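Local coordinates for protein ATP-dependent protease subunit HslV (Trypanosoma brucei brucei, PDB 4HNZ) that forms the proteolytic chamber of the mitochondrial HslVU complex, a threonine-type protease that hydrolyses peptide bonds in substrates unfolded by the ATP-dependent partner HslU, at residues V12-D17 / D41-F46; I113-E116 / I120-I123. All blocks are in the same frame, centred on the assembly; numbering follows the deposited sequence.

Contact 1: V12-D17 / D41-F46; sequences VVLLGD and DVVIGF
L14 and V43 meet in the core with their side chains sliding past each other in opposite directions, one methyl of each making the touch: L14 CD2 lies 3.7 Å from V43 CG2. In L14, chi1 of -177° carries CG away from the backbone N, and chi2 of 69° turns CD1 aside, so CD2 is the extended branch that reaches the other strand. V43 meets it with CG2, the methyl lodged between its own backbone N and carbonyl carbon. The same L14 methyl rests on the main chain just beyond, with CD2 3.8 Å from I44 C and 3.8 Å from G45 N. G45 contributes only backbone here, so the leucine packs directly against the strand.

No hydrogen bond joins the segments; the axes of 12-17 and 42-46 approach to 7.8 Å, with N-to-C directions 29° apart, so the strands run roughly parallel. This is face-to-face packing of two sheets, the central sandwich of the Ntn-hydrolase (proteasome beta-subunit) fold. V13 and L15 leave the interface and pack on helix 145-159, whereas I44 turns to helix 50-66, which gives the layer order helix, sheet, sheet, helix. L14 also touches I3 and S5 of the neighbouring strand 3-8. Further along the same strand, D17 OD1 forms a salt bridge with K34 and accepts a hydrogen bond from T2 N, next to T1, the catalytic threonine by similarity.

Contact 2: I113-E116 / I120-I123; sequences ITPE and IVAI
I120 opens strand 120-123 opposite P115, their CA atoms 5.4 Å apart, and meets it through its backbone: P115 CB sits 3.6 Å from I120 O. A water oxygen accepts a hydrogen bond from E116 N at 2.9 Å. The same water oxygen is 2.7 Å from I120 O and well placed to donate to it, though other acceptors compete for its protons. One water can thus bridge the two segments, between which there is no direct hydrogen bond. The isoleucine side chain points away from the loop and packs on helix 127-137.

At V121 the side chain turns toward the proline. CG1 stands anti to the backbone N (chi1 177°), which leaves CG2 beside the N and directed at the ring. CG2 is 3.6 Å from P115 CB, 3.7 Å from CD and 3.9 Å from CG; such near-equal distances put the methyl over the ring face and not at one edge, the two side chains crossing at a slant. By I123 the strand has left the loop and packs on I3 and I96.

E116 meanwhile hydrogen-bonds S30 and S31 of a neighbouring subunit, placing the loop at a subunit interface. Strand 112-113 belongs to one sheet and strand 120-123 to the other, so the arrangement is a loop crossing between the two layers of the Ntn-hydrolase sandwich.

Contact 1 closes before contact 2 opens along the chain, and their centres are 12 Å apart. Strands 11-22 and 120-123 lie in one sheet, each beside strand 3-8, while strands 42-48 and 112-113 lie in the other. Contact 1 joins the two sheets directly, near the centre of the chain; contact 2 joins a strand of the first to the loop that leaves the second. Contact 1 lies close to the probable active site, with G45 about 8 Å from the side chain of T1, whereas contact 2 is away from the catalytic and magnesium sites and borders a second subunit. A packing touch of 4.1 Å between G45 O and I123 CD1 makes the two contacts continuous between the layers.

Contact 1: V12-D17 / D41-F46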
ATOM      1  N   VAL A  12      39.571   6.337  26.128  1.00 27.11           N
ATOM      2  CA  VAL A  12      38.368   6.108  25.340  1.00 26.42           C
ATOM      3  C   VAL A  12      38.575   4.829  24.514  1.00 24.89           C
ATOM      4  O   VAL A  12      39.652   4.612  23.939  1.00 24.70           O
ATOM      5  CB  VAL A  12      37.988   7.333  24.455  1.00 26.62           C
ATOM      6  CG1 VAL A  12      39.055   7.638  23.411  1.00 27.62           C
ATOM      7  CG2 VAL A  12      36.665   7.116  23.787  1.00 25.51           C
ATOM      8  N   VAL A  13      37.558   3.994  24.463  1.00 22.99           N
ATOM      9  CA  VAL A  13      37.642   2.809  23.644  1.00 22.34           C
ATOM     10  C   VAL A  13      36.512   2.840  22.633  1.00 20.80           C
ATOM     11  O   VAL A  13      35.495   3.501  22.828  1.00 20.17           O
ATOM     12  CB  VAL A  13      37.596   1.506  24.479  1.00 23.34           C
ATOM     13  CG1 VAL A  13      38.694   1.491  25.549  1.00 24.43           C
ATOM     14  CG2 VAL A  13      36.237   1.344  25.138  1.00 23.24           C
ATOM     15  N   LEU A  14      36.744   2.154  21.522  1.00 20.94           N
ATOM     16  CA  LEU A  14      35.809   2.019  20.433  1.00 19.78           C
ATOM     17  C   LEU A  14      35.818   0.577  20.036  1.00 19.00           C
ATOM     18  O   LEU A  14      36.854   0.004  19.761  1.00 18.85           O
ATOM     19  CB  LEU A  14      36.224   2.912  19.257  1.00 20.58           C
ATOM     20  CG  LEU A  14      35.270   2.904  18.066  1.00 20.85           C
ATOM     21  CD1 LEU A  14      33.957   3.570  18.418  1.00 20.27           C
ATOM     22  CD2 LEU A  14      35.870   3.628  16.842  1.00 21.48           C
ATOM     23  N   LEU A  15      34.628  -0.011  20.034  1.00 17.74           N
ATOM     24  CA  LEU A  15      34.492  -1.396  19.765  1.00 17.22           C
ATOM     25  C   LEU A  15      33.434  -1.575  18.690  1.00 16.07           C
ATOM     26  O   LEU A  15      32.437  -0.851  18.687  1.00 15.77           O
ATOM     27  CB  LEU A  15      34.015  -2.158  20.996  1.00 17.54           C
ATOM     28  CG  LEU A  15      35.099  -2.597  21.965  1.00 19.16           C
ATOM     29  CD1 LEU A  15      35.641  -1.355  22.659  1.00 19.88           C
ATOM     30  CD2 LEU A  15      34.562  -3.586  23.004  1.00 19.28           C
ATOM     31  N   GLY A  16      33.622  -2.575  17.844  1.00 15.35           N
ATOM     32  CA  GLY A  16      32.632  -2.953  16.841  1.00 15.12           C
ATOM     33  C   GLY A  16      32.574  -4.441  16.621  1.00 14.82           C
ATOM     34  O   GLY A  16      33.576  -5.130  16.724  1.00 15.03           O
ATOM     35  N   ASP A  17      31.400  -4.924  16.315  1.00 14.71           N
ATOM     36  CA  ASP A  17      31.274  -6.341  16.022  1.00 15.36           C
ATOM     37  C   ASP A  17      31.774  -6.601  14.586  1.00 16.01           C
ATOM     38  O   ASP A  17      32.154  -5.677  13.879  1.00 15.54           O
ATOM     39  CB  ASP A  17      29.851  -6.843  16.260  1.00 14.32           C
ATOM     40  CG  ASP A  17      28.948  -6.582  15.092  1.00 14.54           C
ATOM     41  OD1 ASP A  17      28.755  -5.370  14.753  1.00 15.20           O
ATOM     42  OD2 ASP A  17      28.429  -7.565  14.484  1.00 14.36           O
ATOM     43  N   ASP A  41      45.483  10.000  15.874  1.00 38.71           N
ATOM     44  CA  ASP A  41      44.641  10.578  16.888  1.00 36.99           C
ATOM     45  C   ASP A  41      43.163  10.241  16.698  1.00 34.15           C
ATOM     46  O   ASP A  41      42.377  10.619  17.529  1.00 32.85           O
ATOM     47  CB  ASP A  41      44.802  12.107  16.877  1.00 38.86           C
ATOM     48  CG  ASP A  41      46.242  12.551  17.107  1.00 43.28           C
ATOM     49  OD1 ASP A  41      46.969  11.912  17.935  1.00 46.94           O
ATOM     50  OD2 ASP A  41      46.656  13.513  16.438  1.00 44.74           O
ATOM     51  N   VAL A  42      42.787   9.595  15.596  1.00 30.31           N
ATOM     52  CA  VAL A  42      41.384   9.528  15.221  1.00 27.26           C
ATOM     53  C   VAL A  42      41.001   8.150  14.683  1.00 26.68           C
ATOM     54  O   VAL A  42      41.633   7.614  13.768  1.00 26.12           O
ATOM     55  CB  VAL A  42      41.015  10.600  14.178  1.00 26.35           C
ATOM     56  CG1 VAL A  42      39.585  10.475  13.791  1.00 26.35           C
ATOM     57  CG2 VAL A  42      41.271  11.994  14.711  1.00 27.14           C
ATOM     58  N   VAL A  43      39.976   7.573  15.294  1.00 25.79           N
ATOM     59  CA  VAL A  43      39.472   6.288  14.850  1.00 24.82           C
ATOM     60  C   VAL A  43      37.994   6.430  14.583  1.00 23.93           C
ATOM     61  O   VAL A  43      37.304   7.321  15.098  1.00 23.32           O
ATOM     62  CB  VAL A  43      39.726   5.167  15.877  1.00 25.10           C
ATOM     63  CG1 VAL A  43      41.190   4.965  16.109  1.00 26.07           C
ATOM     64  CG2 VAL A  43      39.081   5.485  17.218  1.00 25.25           C
ATOM     65  N   ILE A  44      37.509   5.585  13.708  1.00 25.28           N
ATOM     66  CA  ILE A  44      36.124   5.693  13.267  1.00 26.05           C
ATOM     67  C   ILE A  44      35.501   4.307  13.073  1.00 23.94           C
ATOM     68  O   ILE A  44      36.201   3.366  12.717  1.00 24.89           O
ATOM     69  CB  ILE A  44      36.003   6.516  11.994  1.00 28.08           C
ATOM     70  CG1 ILE A  44      34.567   6.502  11.503  1.00 30.77           C
ATOM     71  CG2 ILE A  44      36.820   5.910  10.904  1.00 31.52           C
ATOM     72  CD1 ILE A  44      34.292   7.676  10.597  1.00 35.10           C
ATOM     73  N   GLY A  45      34.231   4.189  13.481  1.00 21.10           N
ATOM     74  CA  GLY A  45      33.509   2.983  13.402  1.00 19.56           C
ATOM     75  C   GLY A  45      32.262   3.230  12.611  1.00 18.45           C
ATOM     76  O   GLY A  45      31.711   4.299  12.687  1.00 17.00           O
ATOM     77  N   PHE A  46      31.805   2.204  11.877  1.00 17.49           N
ATOM     78  CA  PHE A  46      30.680   2.360  10.934  1.00 17.39           C
ATOM     79  C   PHE A  46      29.647   1.241  10.964  1.00 16.24           C
ATOM     80  O   PHE A  46      29.993   0.088  11.199  1.00 15.57           O
ATOM     81  CB  PHE A  46      31.160   2.605   9.519  1.00 18.04           C
ATOM     82  CG  PHE A  46      31.821   1.410   8.856  1.00 20.05           C
ATOM     83  CD1 PHE A  46      31.081   0.450   8.160  1.00 20.70           C
ATOM     84  CD2 PHE A  46      33.209   1.272   8.846  1.00 22.07           C
ATOM     85  CE1 PHE A  46      31.707  -0.623   7.451  1.00 21.48           C
ATOM     86  CE2 PHE A  46      33.813   0.188   8.181  1.00 22.44           C
ATOM     87  CZ  PHE A  46      33.054  -0.758   7.495  1.00 21.51           C
TER

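Contact 2: I113-E116 / I120-I123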
ATOM      1  N   ILE A 113      25.663  13.824  17.208  1.00 18.24           N
ATOM      2  CA  ILE A 113      25.376  13.599  18.586  1.00 18.56           C
ATOM      3  C   ILE A 113      26.685  13.401  19.301  1.00 19.05           C
ATOM      4  O   ILE A 113      27.504  12.589  18.891  1.00 19.30           O
ATOM      5  CB  ILE A 113      24.516  12.343  18.710  1.00 18.96           C
ATOM      6  CG1 ILE A 113      23.081  12.705  18.287  1.00 19.12           C
ATOM      7  CG2 ILE A 113      24.551  11.750  20.114  1.00 19.40           C
ATOM      8  CD1 ILE A 113      22.366  11.556  17.612  1.00 18.84           C
ATOM      9  N   THR A 114      26.891  14.196  20.347  1.00 19.58           N
ATOM     10  CA  THR A 114      27.974  14.024  21.279  1.00 19.51           C
ATOM     11  C   THR A 114      27.406  13.374  22.536  1.00 19.84           C
ATOM     12  O   THR A 114      26.201  13.487  22.816  1.00 19.28           O
ATOM     13  CB  THR A 114      28.565  15.384  21.680  1.00 19.92           C
ATOM     14  OG1 THR A 114      27.515  16.177  22.204  1.00 18.84           O
ATOM     15  CG2 THR A 114      29.172  16.101  20.425  1.00 19.90           C
ATOM     16  N   PRO A 115      28.262  12.688  23.298  1.00 20.49           N
ATOM     17  CA  PRO A 115      27.749  11.964  24.487  1.00 21.92           C
ATOM     18  C   PRO A 115      27.311  12.890  25.586  1.00 22.82           C
ATOM     19  O   PRO A 115      27.636  14.065  25.590  1.00 24.28           O
ATOM     20  CB  PRO A 115      28.979  11.167  24.955  1.00 22.10           C
ATOM     21  CG  PRO A 115      30.141  11.903  24.412  1.00 22.06           C
ATOM     22  CD  PRO A 115      29.706  12.528  23.126  1.00 20.63           C
ATOM     23  N   GLU A 116      26.576  12.358  26.529  1.00 23.27           N
ATOM     24  CA  GLU A 116      26.368  13.048  27.803  1.00 24.05           C
ATOM     25  C   GLU A 116      27.668  12.998  28.651  1.00 23.03           C
ATOM     26  O   GLU A 116      28.682  12.491  28.217  1.00 22.20           O
ATOM     27  CB  GLU A 116      25.208  12.388  28.599  1.00 25.03           C
ATOM     28  CG  GLU A 116      23.921  12.082  27.825  1.00 26.19           C
ATOM     29  CD  GLU A 116      23.243  13.309  27.228  1.00 28.41           C
ATOM     30  OE1 GLU A 116      23.497  14.465  27.666  1.00 30.82           O
ATOM     31  OE2 GLU A 116      22.443  13.121  26.291  1.00 30.75           O
ATOM     32  N   ILE A 120      29.394   8.030  26.740  1.00 16.69           N
ATOM     33  CA  ILE A 120      28.963   6.866  25.955  1.00 16.00           C
ATOM     34  C   ILE A 120      28.188   7.247  24.696  1.00 15.14           C
ATOM     35  O   ILE A 120      27.236   8.015  24.741  1.00 15.38           O
ATOM     36  CB  ILE A 120      28.068   5.936  26.818  1.00 15.99           C
ATOM     37  CG1 ILE A 120      28.866   5.380  27.959  1.00 17.16           C
ATOM     38  CG2 ILE A 120      27.455   4.794  25.984  1.00 15.72           C
ATOM     39  CD1 ILE A 120      27.981   4.808  29.048  1.00 17.96           C
ATOM     40  N   VAL A 121      28.580   6.636  23.590  1.00 14.81           N
ATOM     41  CA  VAL A 121      27.943   6.803  22.298  1.00 14.20           C
ATOM     42  C   VAL A 121      27.895   5.465  21.600  1.00 13.54           C
ATOM     43  O   VAL A 121      28.806   4.679  21.732  1.00 13.51           O
ATOM     44  CB  VAL A 121      28.806   7.721  21.381  1.00 14.85           C
ATOM     45  CG1 VAL A 121      28.198   7.858  19.997  1.00 14.73           C
ATOM     46  CG2 VAL A 121      28.911   9.108  21.981  1.00 15.42           C
ATOM     47  N   ALA A 122      26.835   5.214  20.855  1.00 13.26           N
ATOM     48  CA  ALA A 122      26.693   3.934  20.172  1.00 13.49           C
ATOM     49  C   ALA A 122      25.744   4.025  18.996  1.00 13.01           C
ATOM     50  O   ALA A 122      24.776   4.777  19.035  1.00 12.71           O
ATOM     51  CB  ALA A 122      26.172   2.881  21.145  1.00 13.87           C
ATOM     52  N   ILE A 123      26.007   3.197  17.990  1.00 12.95           N
ATOM     53  CA  ILE A 123      25.179   3.096  16.806  1.00 12.70           C
ATOM     54  C   ILE A 123      24.967   1.628  16.390  1.00 12.78           C
ATOM     55  O   ILE A 123      25.590   0.716  16.927  1.00 11.36           O
ATOM     56  CB  ILE A 123      25.778   3.840  15.605  1.00 13.05           C
ATOM     57  CG1 ILE A 123      27.207   3.390  15.310  1.00 13.16           C
ATOM     58  CG2 ILE A 123      25.752   5.329  15.880  1.00 14.01           C
ATOM     59  CD1 ILE A 123      27.809   3.943  14.035  1.00 13.00           C
TER
HETATM   60  O   HOH W   1      25.777   9.609  26.436  1.00 21.13           O